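PDB 3I1I: homoserine O-acetyltransferase from Bacillus anthracis str. 'Ames Ancestor', which probably catalyses transfer of an acetyl group from acetyl-CoA to the hydroxyl of L-homoserine, an entry step of methionine biosynthesis. Local coordinates for residues Ser68-Asp72 against Val151-Ser155; Gly158-Gln162 against Thr180-Asn184; Val172-Ile176 against Phe368-Val373; Met229-Asp233 against Gln317-Gln321; Leu311-Gln317 against Glu341-Ser347. All coordinates share one frame; numbering follows the deposited sequence. Where two conformers were deposited one is given.

Contact 1. Residues Ser68-Asp72 against Val151-Ser155; sequences SGWWD and VMGPS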
# COMPACT_ATOMS: atom_id res chain seq x y z
N SER A 68 20.18 -4.83 -23.46
CA SER A 68 21.13 -3.77 -23.28
C SER A 68 20.76 -2.92 -22.07
O SER A 68 19.71 -3.08 -21.50
CB SER A 68 21.14 -2.87 -24.50
OG SER A 68 21.30 -3.65 -25.65
N GLY A 69 21.62 -1.99 -21.72
CA GLY A 69 21.42 -1.14 -20.57
C GLY A 69 20.23 -0.23 -20.69
O GLY A 69 19.73 0.02 -21.77
N TRP A 70 19.81 0.30 -19.57
CA TRP A 70 18.47 0.87 -19.44
C TRP A 70 18.19 2.18 -20.23
O TRP A 70 17.03 2.56 -20.42
CB TRP A 70 18.12 0.99 -17.96
CG TRP A 70 19.10 1.74 -17.17
CD1 TRP A 70 20.07 1.22 -16.39
CD2 TRP A 70 19.21 3.16 -17.08
NE1 TRP A 70 20.80 2.23 -15.81
CE2 TRP A 70 20.28 3.44 -16.21
CE3 TRP A 70 18.49 4.23 -17.63
CZ2 TRP A 70 20.67 4.76 -15.87
CZ3 TRP A 70 18.87 5.56 -17.28
CH2 TRP A 70 19.96 5.80 -16.42
N TRP A 71 19.23 2.85 -20.70
CA TRP A 71 19.09 4.05 -21.55
C TRP A 71 19.86 3.87 -22.86
O TRP A 71 20.34 4.86 -23.46
CB TRP A 71 19.54 5.32 -20.81
CG TRP A 71 18.46 6.33 -20.48
CD1 TRP A 71 17.11 6.16 -20.62
CD2 TRP A 71 18.63 7.64 -19.93
NE1 TRP A 71 16.44 7.30 -20.21
CE2 TRP A 71 17.35 8.21 -19.77
CE3 TRP A 71 19.76 8.39 -19.54
CZ2 TRP A 71 17.15 9.49 -19.27
CZ3 TRP A 71 19.56 9.68 -19.03
CH2 TRP A 71 18.27 10.22 -18.91
N ASP A 72 19.93 2.63 -23.32
CA ASP A 72 20.75 2.29 -24.49
C ASP A 72 20.36 3.07 -25.72
O ASP A 72 21.22 3.48 -26.50
CB ASP A 72 20.71 0.80 -24.81
CG ASP A 72 21.74 0.41 -25.86
OD1 ASP A 72 22.96 0.33 -25.54
OD2 ASP A 72 21.32 0.22 -27.03
N VAL A 151 25.53 16.47 -16.33
CA VAL A 151 25.10 15.44 -15.43
C VAL A 151 23.58 15.25 -15.65
O VAL A 151 22.84 16.19 -15.84
CB VAL A 151 25.40 15.78 -13.96
CG1 VAL A 151 24.56 16.99 -13.50
CG2 VAL A 151 25.15 14.57 -13.07
N MSE A 152 23.12 14.02 -15.62
CA MSE A 152 21.75 13.73 -16.00
C MSE A 152 21.30 12.37 -15.53
O MSE A 152 22.09 11.52 -15.20
CB MSE A 152 21.60 13.81 -17.50
CG MSE A 152 22.52 12.93 -18.25
SE MSE A 152 22.45 13.40 -20.20
CE MSE A 152 20.43 13.16 -20.59
N GLY A 153 19.98 12.22 -15.50
CA GLY A 153 19.34 11.01 -15.09
C GLY A 153 17.81 11.14 -15.02
O GLY A 153 17.25 12.27 -14.95
N PRO A 154 17.12 9.98 -15.05
CA PRO A 154 15.67 9.98 -14.88
C PRO A 154 15.34 9.67 -13.45
O PRO A 154 16.01 8.85 -12.85
CB PRO A 154 15.22 8.84 -15.79
CG PRO A 154 16.35 7.80 -15.64
CD PRO A 154 17.63 8.67 -15.50
N SER A 155 14.34 10.36 -12.92
CA SER A 155 13.71 10.02 -11.62
C SER A 155 14.72 10.06 -10.47
O SER A 155 15.33 11.11 -10.30
CB SER A 155 12.98 8.69 -11.71
OG SER A 155 12.17 8.47 -10.56

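Contact 2. Residues Gly158-Gln162 against Thr180-Asn184; sequences GMIAQ and TNPQN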
# COMPACT_ATOMS: atom_id res chain seq x y z
N GLY A 158 17.67 11.63 -11.70
CA GLY A 158 17.55 13.08 -11.75
C GLY A 158 17.69 13.79 -10.41
O GLY A 158 18.05 14.95 -10.35
N MSE A 159 17.38 13.09 -9.32
CA MSE A 159 17.55 13.63 -7.98
C MSE A 159 19.03 13.80 -7.67
O MSE A 159 19.43 14.83 -7.14
CB MSE A 159 16.90 12.71 -6.94
CG MSE A 159 15.37 12.65 -7.09
SE MSE A 159 14.48 11.35 -5.95
CE MSE A 159 12.72 11.69 -6.65
N ILE A 160 19.82 12.78 -8.00
CA ILE A 160 21.24 12.85 -7.87
C ILE A 160 21.79 13.97 -8.76
O ILE A 160 22.63 14.78 -8.33
CB ILE A 160 21.90 11.52 -8.23
CG1 ILE A 160 21.45 10.42 -7.27
CG2 ILE A 160 23.42 11.66 -8.24
CD1 ILE A 160 21.31 8.99 -7.92
N ALA A 161 21.30 14.07 -9.98
CA ALA A 161 21.82 15.10 -10.89
C ALA A 161 21.52 16.47 -10.31
O ALA A 161 22.30 17.41 -10.48
CB ALA A 161 21.23 14.97 -12.27
N GLN A 162 20.38 16.61 -9.64
CA GLN A 162 20.03 17.91 -9.12
C GLN A 162 20.94 18.25 -7.95
O GLN A 162 21.31 19.39 -7.78
CB GLN A 162 18.56 17.98 -8.72
CG GLN A 162 17.62 18.15 -9.88
CD GLN A 162 16.17 17.91 -9.45
OE1 GLN A 162 15.43 18.86 -9.23
NE2 GLN A 162 15.78 16.64 -9.30
N THR A 180 11.58 13.91 -12.98
CA THR A 180 12.06 14.13 -11.62
C THR A 180 11.48 15.46 -11.04
O THR A 180 10.70 16.15 -11.69
CB THR A 180 13.64 14.12 -11.60
OG1 THR A 180 14.12 13.99 -10.25
CG2 THR A 180 14.22 15.41 -12.24
N ASN A 181 11.89 15.81 -9.82
CA ASN A 181 11.45 17.05 -9.13
C ASN A 181 12.49 17.43 -8.08
O ASN A 181 13.26 16.56 -7.62
CB ASN A 181 10.10 16.86 -8.44
CG ASN A 181 8.95 17.19 -9.33
OD1 ASN A 181 8.96 18.22 -9.99
ND2 ASN A 181 7.94 16.31 -9.37
N PRO A 182 12.54 18.72 -7.71
CA PRO A 182 13.53 19.17 -6.75
C PRO A 182 13.25 18.68 -5.34
O PRO A 182 14.15 18.70 -4.50
CB PRO A 182 13.44 20.70 -6.82
CG PRO A 182 12.14 20.98 -7.42
CD PRO A 182 11.73 19.83 -8.24
N GLN A 183 12.01 18.29 -5.09
CA GLN A 183 11.57 17.82 -3.77
C GLN A 183 10.59 16.71 -4.01
O GLN A 183 9.69 16.89 -4.81
CB GLN A 183 10.88 18.95 -3.00
CG GLN A 183 11.77 20.14 -2.72
CD GLN A 183 11.04 21.30 -2.03
OE1 GLN A 183 10.08 21.84 -2.58
NE2 GLN A 183 11.52 21.71 -0.85
N ASN A 184 10.75 15.56 -3.37
CA ASN A 184 9.86 14.46 -3.68
C ASN A 184 8.45 14.87 -3.24
O ASN A 184 8.23 15.27 -2.11
CB ASN A 184 10.27 13.17 -3.00
CG ASN A 184 9.63 11.96 -3.66
OD1 ASN A 184 9.83 11.76 -4.85
ND2 ASN A 184 8.88 11.14 -2.90

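Contact 3. Residues Val172-Ile176 against Phe368-Val373; sequences VERMI and FLNRKV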
# COMPACT_ATOMS: atom_id res chain seq x y z
N VAL A 172 29.64 21.71 -12.86
CA VAL A 172 28.58 21.22 -13.72
C VAL A 172 28.19 22.25 -14.79
O VAL A 172 27.64 23.30 -14.50
CB VAL A 172 27.34 20.84 -12.89
CG1 VAL A 172 26.19 20.34 -13.78
CG2 VAL A 172 27.69 19.81 -11.80
N GLU A 173 28.42 21.93 -16.04
CA GLU A 173 28.06 22.85 -17.12
C GLU A 173 26.59 22.82 -17.45
O GLU A 173 25.99 23.87 -17.79
CB GLU A 173 28.87 22.55 -18.37
CG GLU A 173 30.35 22.76 -18.12
CD GLU A 173 31.21 22.56 -19.34
OE1 GLU A 173 30.70 22.47 -20.48
OE2 GLU A 173 32.43 22.51 -19.15
N ARG A 174 26.02 21.62 -17.36
CA ARG A 174 24.68 21.35 -17.81
C ARG A 174 24.07 20.29 -16.95
O ARG A 174 24.71 19.31 -16.63
CB ARG A 174 24.70 20.83 -19.23
CG ARG A 174 25.26 21.79 -20.23
CD ARG A 174 25.35 21.17 -21.63
NE ARG A 174 26.12 22.02 -22.52
CZ ARG A 174 27.44 22.18 -22.45
NH1 ARG A 174 28.19 21.53 -21.55
NH2 ARG A 174 28.04 23.02 -23.29
N MSE A 175 22.81 20.47 -16.59
CA MSE A 175 22.09 19.43 -15.86
C MSE A 175 20.78 19.10 -16.58
O MSE A 175 20.06 19.99 -16.96
CB MSE A 175 21.83 19.87 -14.44
CG MSE A 175 21.27 18.77 -13.56
SE MSE A 175 19.32 18.82 -13.53
CE MSE A 175 19.16 20.39 -12.40
N ILE A 176 20.50 17.82 -16.81
CA ILE A 176 19.25 17.43 -17.46
C ILE A 176 18.56 16.49 -16.49
O ILE A 176 19.08 15.44 -16.15
CB ILE A 176 19.47 16.68 -18.79
CG1 ILE A 176 20.31 17.52 -19.77
CG2 ILE A 176 18.12 16.31 -19.41
CD1 ILE A 176 20.48 16.89 -21.17
N PHE A 368 20.59 20.36 -26.46
CA PHE A 368 20.99 20.93 -25.19
C PHE A 368 22.46 20.63 -24.85
O PHE A 368 23.18 21.50 -24.36
CB PHE A 368 20.08 20.40 -24.09
CG PHE A 368 20.20 21.14 -22.82
CD1 PHE A 368 19.63 22.39 -22.69
CD2 PHE A 368 20.86 20.61 -21.75
CE1 PHE A 368 19.72 23.10 -21.49
CE2 PHE A 368 20.96 21.33 -20.56
CZ PHE A 368 20.39 22.56 -20.44
N LEU A 369 22.90 19.42 -25.17
CA LEU A 369 24.31 19.06 -24.98
C LEU A 369 25.23 19.91 -25.86
O LEU A 369 26.41 20.06 -25.55
CB LEU A 369 24.51 17.58 -25.27
CG LEU A 369 23.87 16.65 -24.24
CD1 LEU A 369 24.05 15.18 -24.69
CD2 LEU A 369 24.44 16.90 -22.80
N ASN A 370 24.69 20.47 -26.93
CA ASN A 370 25.44 21.34 -27.82
C ASN A 370 25.26 22.83 -27.61
O ASN A 370 25.91 23.60 -28.25
CB ASN A 370 25.08 20.99 -29.26
CG ASN A 370 25.69 19.70 -29.67
OD1 ASN A 370 26.91 19.59 -29.70
ND2 ASN A 370 24.86 18.68 -29.93
N ARG A 371 24.38 23.25 -26.73
CA ARG A 371 24.25 24.67 -26.45
C ARG A 371 25.37 25.11 -25.47
O ARG A 371 25.76 24.35 -24.58
CB ARG A 371 22.87 24.94 -25.88
CG ARG A 371 22.62 26.36 -25.45
CD ARG A 371 21.36 26.39 -24.64
NE ARG A 371 20.21 25.96 -25.46
CZ ARG A 371 19.56 26.75 -26.31
NH1 ARG A 371 19.92 28.03 -26.45
NH2 ARG A 371 18.53 26.27 -27.02
N LYS A 372 25.86 26.33 -25.66
CA LYS A 372 26.95 26.84 -24.84
C LYS A 372 26.49 27.24 -23.43
O LYS A 372 25.34 27.63 -23.21
CB LYS A 372 27.63 28.03 -25.53
CG LYS A 372 26.86 29.34 -25.43
CD LYS A 372 27.55 30.47 -26.22
CE LYS A 372 27.14 31.84 -25.70
NZ LYS A 372 27.81 32.15 -24.38
N VAL A 373 27.41 27.15 -22.48
CA VAL A 373 27.14 27.46 -21.09
C VAL A 373 26.93 28.97 -20.93
O VAL A 373 27.69 29.77 -21.45
CB VAL A 373 28.26 26.92 -20.18
CG1 VAL A 373 28.01 27.30 -18.66
CG2 VAL A 373 28.37 25.42 -20.39

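Contact 4. Residues Met229-Asp233 against Gln317-Gln321; sequences MNAFD and QDLLQ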
# COMPACT_ATOMS: atom_id res chain seq x y z
N MSE A 229 2.00 0.42 -9.89
CA MSE A 229 0.70 1.02 -10.16
C MSE A 229 0.70 2.55 -10.25
O MSE A 229 -0.32 3.11 -10.58
CB MSE A 229 -0.37 0.59 -9.15
CG MSE A 229 -0.65 -0.89 -9.11
SE MSE A 229 -1.09 -1.64 -10.83
CE MSE A 229 -2.68 -0.51 -11.28
N ASN A 230 1.81 3.23 -10.00
CA ASN A 230 1.89 4.67 -10.32
C ASN A 230 2.88 5.02 -11.42
O ASN A 230 3.08 6.22 -11.75
CB ASN A 230 2.19 5.46 -9.04
CG ASN A 230 1.00 5.50 -8.10
OD1 ASN A 230 -0.04 6.17 -8.40
ND2 ASN A 230 1.07 4.69 -7.00
N ALA A 231 3.47 3.98 -12.00
CA ALA A 231 4.55 4.17 -12.98
C ALA A 231 4.04 4.58 -14.35
O ALA A 231 4.81 5.10 -15.13
CB ALA A 231 5.45 2.92 -13.07
N PHE A 232 2.75 4.40 -14.63
CA PHE A 232 2.20 4.67 -15.99
C PHE A 232 0.98 5.61 -15.86
O PHE A 232 0.61 5.97 -14.75
CB PHE A 232 1.78 3.37 -16.68
CG PHE A 232 2.91 2.35 -16.87
CD1 PHE A 232 3.62 2.29 -18.06
CD2 PHE A 232 3.21 1.44 -15.88
CE1 PHE A 232 4.67 1.35 -18.24
CE2 PHE A 232 4.25 0.50 -16.03
CZ PHE A 232 4.99 0.45 -17.22
N ASP A 233 0.38 6.02 -16.96
CA ASP A 233 -0.91 6.74 -16.94
C ASP A 233 -1.99 5.75 -16.54
O ASP A 233 -1.85 4.56 -16.77
CB ASP A 233 -1.25 7.24 -18.35
CG ASP A 233 -2.52 8.08 -18.40
OD1 ASP A 233 -2.48 9.29 -18.05
OD2 ASP A 233 -3.57 7.54 -18.83
N GLN A 317 1.72 13.14 -17.93
CA GLN A 317 0.93 12.07 -17.34
C GLN A 317 1.64 11.36 -16.18
O GLN A 317 1.17 10.32 -15.71
CB GLN A 317 0.59 11.06 -18.42
CG GLN A 317 -0.47 11.52 -19.39
CD GLN A 317 0.01 12.51 -20.41
OE1 GLN A 317 1.16 12.46 -20.91
NE2 GLN A 317 -0.86 13.43 -20.74
N ASP A 318 2.77 11.89 -15.72
CA ASP A 318 3.51 11.26 -14.61
C ASP A 318 2.76 11.48 -13.33
O ASP A 318 2.58 12.64 -12.92
CB ASP A 318 4.89 11.91 -14.48
CG ASP A 318 5.84 11.12 -13.65
OD1 ASP A 318 5.44 10.40 -12.70
OD2 ASP A 318 7.03 11.28 -13.97
N LEU A 319 2.31 10.38 -12.71
CA LEU A 319 1.65 10.40 -11.43
C LEU A 319 2.61 10.42 -10.25
O LEU A 319 2.20 10.75 -9.10
CB LEU A 319 0.74 9.20 -11.27
CG LEU A 319 -0.43 9.02 -12.24
CD1 LEU A 319 -0.91 7.55 -12.16
CD2 LEU A 319 -1.59 10.00 -12.00
N LEU A 320 3.86 10.02 -10.48
CA LEU A 320 4.85 9.95 -9.38
C LEU A 320 5.51 11.29 -9.22
O LEU A 320 5.81 11.69 -8.11
CB LEU A 320 5.93 8.90 -9.63
CG LEU A 320 5.48 7.46 -9.45
CD1 LEU A 320 6.50 6.55 -10.16
CD2 LEU A 320 5.33 7.10 -7.95
N GLN A 321 5.73 11.97 -10.33
CA GLN A 321 6.45 13.21 -10.34
C GLN A 321 5.68 14.27 -11.13
O GLN A 321 5.95 14.50 -12.32
CB GLN A 321 7.85 13.00 -10.95
CG GLN A 321 8.80 12.10 -10.09
CD GLN A 321 9.03 12.64 -8.70
OE1 GLN A 321 8.83 13.84 -8.42
NE2 GLN A 321 9.37 11.76 -7.79
O HOH W 1 2.76 7.64 -14.02
O HOH W 2 -1.58 10.52 -15.72

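Contact 5. Residues Leu311-Gln317 against Glu341-Ser347; sequences LMIPCKQ and EVYEIES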
# COMPACT_ATOMS: atom_id res chain seq x y z
N LEU A 311 17.97 21.85 -17.92
CA LEU A 311 16.86 21.32 -18.74
C LEU A 311 16.06 20.28 -17.94
O LEU A 311 16.61 19.26 -17.52
CB LEU A 311 17.39 20.67 -20.03
CG LEU A 311 16.33 20.05 -20.99
CD1 LEU A 311 15.24 21.11 -21.48
CD2 LEU A 311 16.96 19.38 -22.19
N MSE A 312 14.78 20.56 -17.70
CA MSE A 312 13.89 19.61 -17.02
C MSE A 312 12.92 19.00 -18.07
O MSE A 312 12.31 19.73 -18.90
CB MSE A 312 13.09 20.30 -15.91
CG MSE A 312 13.87 20.99 -14.77
SE MSE A 312 15.02 19.73 -13.84
CE MSE A 312 13.58 18.92 -12.79
N ILE A 313 12.82 17.67 -18.06
CA ILE A 313 12.00 16.91 -19.00
C ILE A 313 11.00 16.06 -18.23
O ILE A 313 11.25 14.90 -17.94
CB ILE A 313 12.86 16.03 -19.90
CG1 ILE A 313 13.94 16.86 -20.59
CG2 ILE A 313 12.00 15.30 -20.97
CD1 ILE A 313 14.95 15.96 -21.43
N PRO A 314 9.87 16.66 -17.83
CA PRO A 314 8.81 15.91 -17.18
C PRO A 314 7.83 15.32 -18.21
O PRO A 314 7.79 15.72 -19.38
CB PRO A 314 8.10 16.98 -16.36
CG PRO A 314 8.19 18.16 -17.19
CD PRO A 314 9.55 18.10 -17.84
N CYS A 315 7.03 14.38 -17.74
CA CYS A 315 5.96 13.84 -18.49
C CYS A 315 4.67 14.28 -17.85
O CYS A 315 4.43 14.02 -16.66
CB CYS A 315 6.01 12.31 -18.48
SG CYS A 315 4.69 11.65 -19.58
N LYS A 316 3.82 14.90 -18.65
CA LYS A 316 2.54 15.42 -18.21
C LYS A 316 1.60 14.40 -17.54
O LYS A 316 0.80 14.77 -16.69
CB LYS A 316 1.83 15.98 -19.42
CG LYS A 316 0.47 16.61 -19.12
CD LYS A 316 0.00 17.32 -20.39
CE LYS A 316 -0.79 18.57 -20.07
NZ LYS A 316 -2.14 18.15 -19.67
N GLN A 317 1.72 13.14 -17.93
CA GLN A 317 0.93 12.07 -17.34
C GLN A 317 1.64 11.36 -16.18
O GLN A 317 1.17 10.32 -15.71
CB GLN A 317 0.59 11.06 -18.42
CG GLN A 317 -0.47 11.52 -19.39
CD GLN A 317 0.01 12.51 -20.41
OE1 GLN A 317 1.16 12.46 -20.91
NE2 GLN A 317 -0.86 13.43 -20.74
N GLU A 341 15.07 25.61 -18.73
CA GLU A 341 13.87 25.34 -19.53
C GLU A 341 13.22 24.00 -19.17
O GLU A 341 13.89 23.09 -18.66
CB GLU A 341 14.15 25.43 -21.05
CG GLU A 341 15.19 24.47 -21.62
CD GLU A 341 15.40 24.62 -23.18
OE1 GLU A 341 14.40 24.59 -23.96
OE2 GLU A 341 16.59 24.76 -23.62
N VAL A 342 11.91 23.93 -19.41
CA VAL A 342 11.13 22.70 -19.29
C VAL A 342 10.81 22.25 -20.71
O VAL A 342 10.41 23.05 -21.54
CB VAL A 342 9.77 22.90 -18.57
CG1 VAL A 342 9.01 21.58 -18.52
CG2 VAL A 342 9.95 23.49 -17.16
N TYR A 343 11.02 20.98 -20.99
CA TYR A 343 10.54 20.38 -22.21
C TYR A 343 9.68 19.21 -21.77
O TYR A 343 10.19 18.20 -21.30
CB TYR A 343 11.71 19.93 -23.02
CG TYR A 343 11.38 19.33 -24.35
CD1 TYR A 343 11.12 20.14 -25.45
CD2 TYR A 343 11.36 17.94 -24.53
CE1 TYR A 343 10.83 19.59 -26.68
CE2 TYR A 343 11.08 17.39 -25.74
CZ TYR A 343 10.82 18.20 -26.81
OH TYR A 343 10.56 17.63 -28.01
N GLU A 344 8.37 19.41 -21.85
CA GLU A 344 7.37 18.45 -21.36
C GLU A 344 6.94 17.47 -22.43
O GLU A 344 6.53 17.86 -23.50
CB GLU A 344 6.13 19.18 -20.83
CG GLU A 344 5.16 18.22 -20.17
CD GLU A 344 4.17 18.91 -19.24
OE1 GLU A 344 3.64 19.96 -19.63
OE2 GLU A 344 3.90 18.41 -18.14
N ILE A 345 7.04 16.20 -22.12
CA ILE A 345 6.55 15.17 -23.01
C ILE A 345 5.20 14.62 -22.55
O ILE A 345 4.78 14.80 -21.39
CB ILE A 345 7.56 14.00 -23.15
CG1 ILE A 345 7.74 13.25 -21.82
CG2 ILE A 345 8.93 14.52 -23.74
CD1 ILE A 345 8.80 12.14 -21.92
N GLU A 346 4.55 13.92 -23.47
CA GLU A 346 3.25 13.27 -23.23
C GLU A 346 3.27 11.84 -23.69
O GLU A 346 3.74 11.53 -24.76
CB GLU A 346 2.16 14.00 -23.99
CG GLU A 346 2.17 15.50 -23.70
CD GLU A 346 0.80 16.16 -23.79
OE1 GLU A 346 -0.24 15.58 -23.35
OE2 GLU A 346 0.79 17.31 -24.28
N SER A 347 2.72 10.96 -22.88
CA SER A 347 2.71 9.57 -23.21
C SER A 347 1.80 8.80 -22.29
O SER A 347 1.71 9.09 -21.11
CB SER A 347 4.14 9.01 -23.10
OG SER A 347 4.11 7.62 -23.07

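Contact 1. Residues Ser68-Asp72 against Val151-Ser155
Pro154 meets the two indoles of Trp70 and Trp71 with its ring, and these three side chains make most of the contact. Its CD lies over one face of the Trp71 six-membered ring, 4.0 Å from the centroid and 20° off the ring normal, a CH-pi contact to which a proline is well suited because its ring hydrogens are slightly positive and its shape is rigid. The Trp70 ring reaches the same proline with its outer corner, CZ3 standing 3.7 Å from Pro154 CG. That CZ3 also lies over the face of Trp71 that carries Pro154 CD, so the neighbouring indoles and the proline form one compact apolar cluster. Trp70 has CG set between its backbone N and carbonyl carbon (chi1 55°), the setting from which CZ3 reaches Pro154 and the Trp71 face. Strand 150-154 is the strand that leads into the presumed nucleophile elbow of this alpha/beta hydrolase fold: Gly153 and Ser155 fit the GxSxG pattern, and Ser155 OG is hydrogen-bonded to His351, consistent with a catalytic role. Met152, present as selenomethionine, makes a second approach to Trp71. Its chain bends at chi3 (-57°) and brings the terminal CE to within 3.9 Å of Trp71 CZ3, obliquely to the ring. Trp71 CH2 also comes within 4.0 Å of Gly153 C, in the bare backbone of the strand. The indole nitrogens are satisfied elsewhere: Trp70 NE1 donates to Thr54 O, and Trp71 NE1 to Gly354 O.

Contact 2. Residues Gly158-Gln162 against Thr180-Asn184
Gln162 reaches from helix 156-167 into the loop 180-184 and donates from NE2 to Asn181 O, 3.0 Å away with an N-H...O angle of 152°. The donor stands well above the carbonyl plane of Asn181. A second bond from NE2 runs back to Gly158 O, also at 3.0 Å, and this acceptor lies almost in the amide plane of Gln162. Held by both, the amide is fixed in rotation, and its OE1 is turned to Pro182, 3.1 Å from CA. Gly158 O takes the helical bond from Gln162 N on the opposite face of its plane, so one carbonyl serves two donors. This is the close-packed part: the bare CA of Gly158 lies 4.0 Å from Thr180 CB, and the absence of a side chain allows so close an approach. The helix is the one that follows the presumed nucleophile elbow of the alpha/beta hydrolase fold, with Gly158 just beyond the GxSxG pattern. Thr180 places OG1 anti to its backbone N (chi1 -165°), where it bonds to Ser155 O and lies 3.5 Å from Met159 N, thereby linking the loop to the elbow. Farther along, the meeting is sparser. Met159, present as selenomethionine and extended beyond CG, slides past Thr180 and touches Asn184 with its tip alone, CE 3.4 Å from OD1. That oxygen accepts from Gln321, while Asn184 ND2 is bonded to Ser189 OG. Gln183 is partly exposed and turns away from the helix; beside it, Asn184 O accepts from Arg243 of the second subunit.

Contact 3. Residues Val172-Ile176 against Phe368-Val373
The Arg174 guanidinium is sandwiched: Val373 CG2 lies over one face, 3.8 Å from NH2, while Leu369 O lies over the opposite face, 3.6 Å from NE. At its edge, nearly in the plane, sits Arg371 O, gripped side-on by two nitrogens. NE donates to Arg371 O at 3.1 Å, approaching nearly in line with the C=O, though the N-H itself is bent away (142°), and NH2 donates to the same oxygen at 2.9 Å. Phe368 O also approaches the edge, near Arg174 CD. The remaining corner is used within 172-176, by the residue just before the strand: NH1 forms a salt bridge with Glu173 OE1, on the anti side of the carboxylate, and also bonds to His149 O. Arginine suits this place because its flat cation offers N-H groups round the edge to oxygens, while its weakly hydrated faces can pack against a methyl or a carbonyl. Its chain runs extended from CG to NE (chi2 176°, chi3 -169°), which carries the charged end from the strand to the loop beyond the helix. The Phe368 ring is met obliquely by Ile176, whose CG1 lies 3.7 Å from CD2; the two side chains slide past each other in opposite directions. Val373 serves a second neighbour as well, its CG2 standing 3.5 Å from Glu173 CB. The contact thus places the end of helix 362-370 and the following tail against the beginning of strand 174-178, a strand flanked in the central sheet by 150-154 and 309-313, with Phe368 reaching on to Leu311 and Leu369 to Ala150.

Contact 4. Residues Met229-Asp233 against Gln317-Gln321
The loop 317-321, which follows strand 309-313 and carries Asp318 of the presumed Ser-His-Asp triad with Ser155 and His351, lies against the turn between helices 217-228 and 234-240. Leu320 packs on Asn230: its CG is 3.5 Å from Asn230 O, and its CD2 is 3.7 Å from Asn230 CB. Leu319 points toward 229-233, its CD1 lying 3.4 Å from Phe232 O. The two leucines put methyl and methine groups over the Asn230 and Phe232 carbonyls, whose polar needs water 1 meets in part. Asn230 ND2 is used by Met226 O. No direct hydrogen bond joins the segments; water 1 bridges them, donating to Asn230 O at 2.7 Å and, weakly, to Phe232 O, and accepting from Leu319 N at 3.1 Å. At the other end Asp233 has CG anti to the backbone N (chi1 -176°), which brings OD1 to 3.3 Å from Gln317 CG while OD2 caps the following helix at His235 N. Water 2 lies near both Asp233 OD1 and Gln317 O, though how it shares its protons is not settled. Within 317-321 Asp318 OD1 takes two backbone N-H groups, Leu320 N at 2.8 Å, nearly along the C-O axis, and Gln321 N at 2.9 Å, from above the carboxylate plane. Its OD2 bonds to His351 ND1. The result is an Asx turn that holds the presumed acid of the triad by its backbone neighbours.

Contact 5. Residues Leu311-Gln317 against Glu341-Ser347
Met312 N donates to Glu341 O at 2.8 Å and Tyr343 N to Met312 O at 2.8 Å, both backbone bonds close to straight, in the parallel pairing of strands 309-313 and 340-342. Beyond the regular strands the alternation goes on, with Ile345 N bonded to Pro314 O and Lys316 N to Ile345 O, each 2.9 Å. Apolar packing fills both sides of the pairing. Leu311 puts CD1 4.0 Å from Tyr343 CB. On the other side Val342 CG1 meets Pro314 CD at 3.6 Å; the proline has no N-H to give, and its ring packs crosswise on the valine. Ile345 places CG1 between backbone N and carbonyl carbon (chi1 66°), directing it at Cys315 CB. Side-chain polar contacts close the far end. Gln317 OE1 receives Ser347 N at 2.9 Å from above its carbonyl plane, and its NE2 reaches Glu346 OE1 weakly. Lys316 lies alongside Glu346 with its methylenes, while Glu344 OE2, bonded to Ser323, rests against Lys316 CA. The Lys316 ammonium group does not touch either carboxylate, so their attraction is probably diffuse. The chemistry implies a junction in which main-chain bonds run on past the strand ends, and the Gln317 side chain then takes over in place of a main-chain acceptor for Ser347 N.

In the fold
From the N terminus, contact 1 closes a loop between the segment after strand 44-48 and strand 150-154, and contact 2 closes a short one from helix 156-167 to the loop after strand 174-178. Contact 3 begins between the segments of contact 2, so the two cross; its long loop, ending after helix 362-370, encloses contacts 4 and 5. Those two also cross and share Gln317. Contacts 1, 3 and 5 reach the same central sheet, on strands 150-154, 174-178, 309-313 and 340-342. Contacts 2 and 4 meet through Gln321, bonded to Asn181 and Asn184, and both touch the second subunit. Contacts 1 and 4 hold Ser155 and Asp318 of the presumed triad.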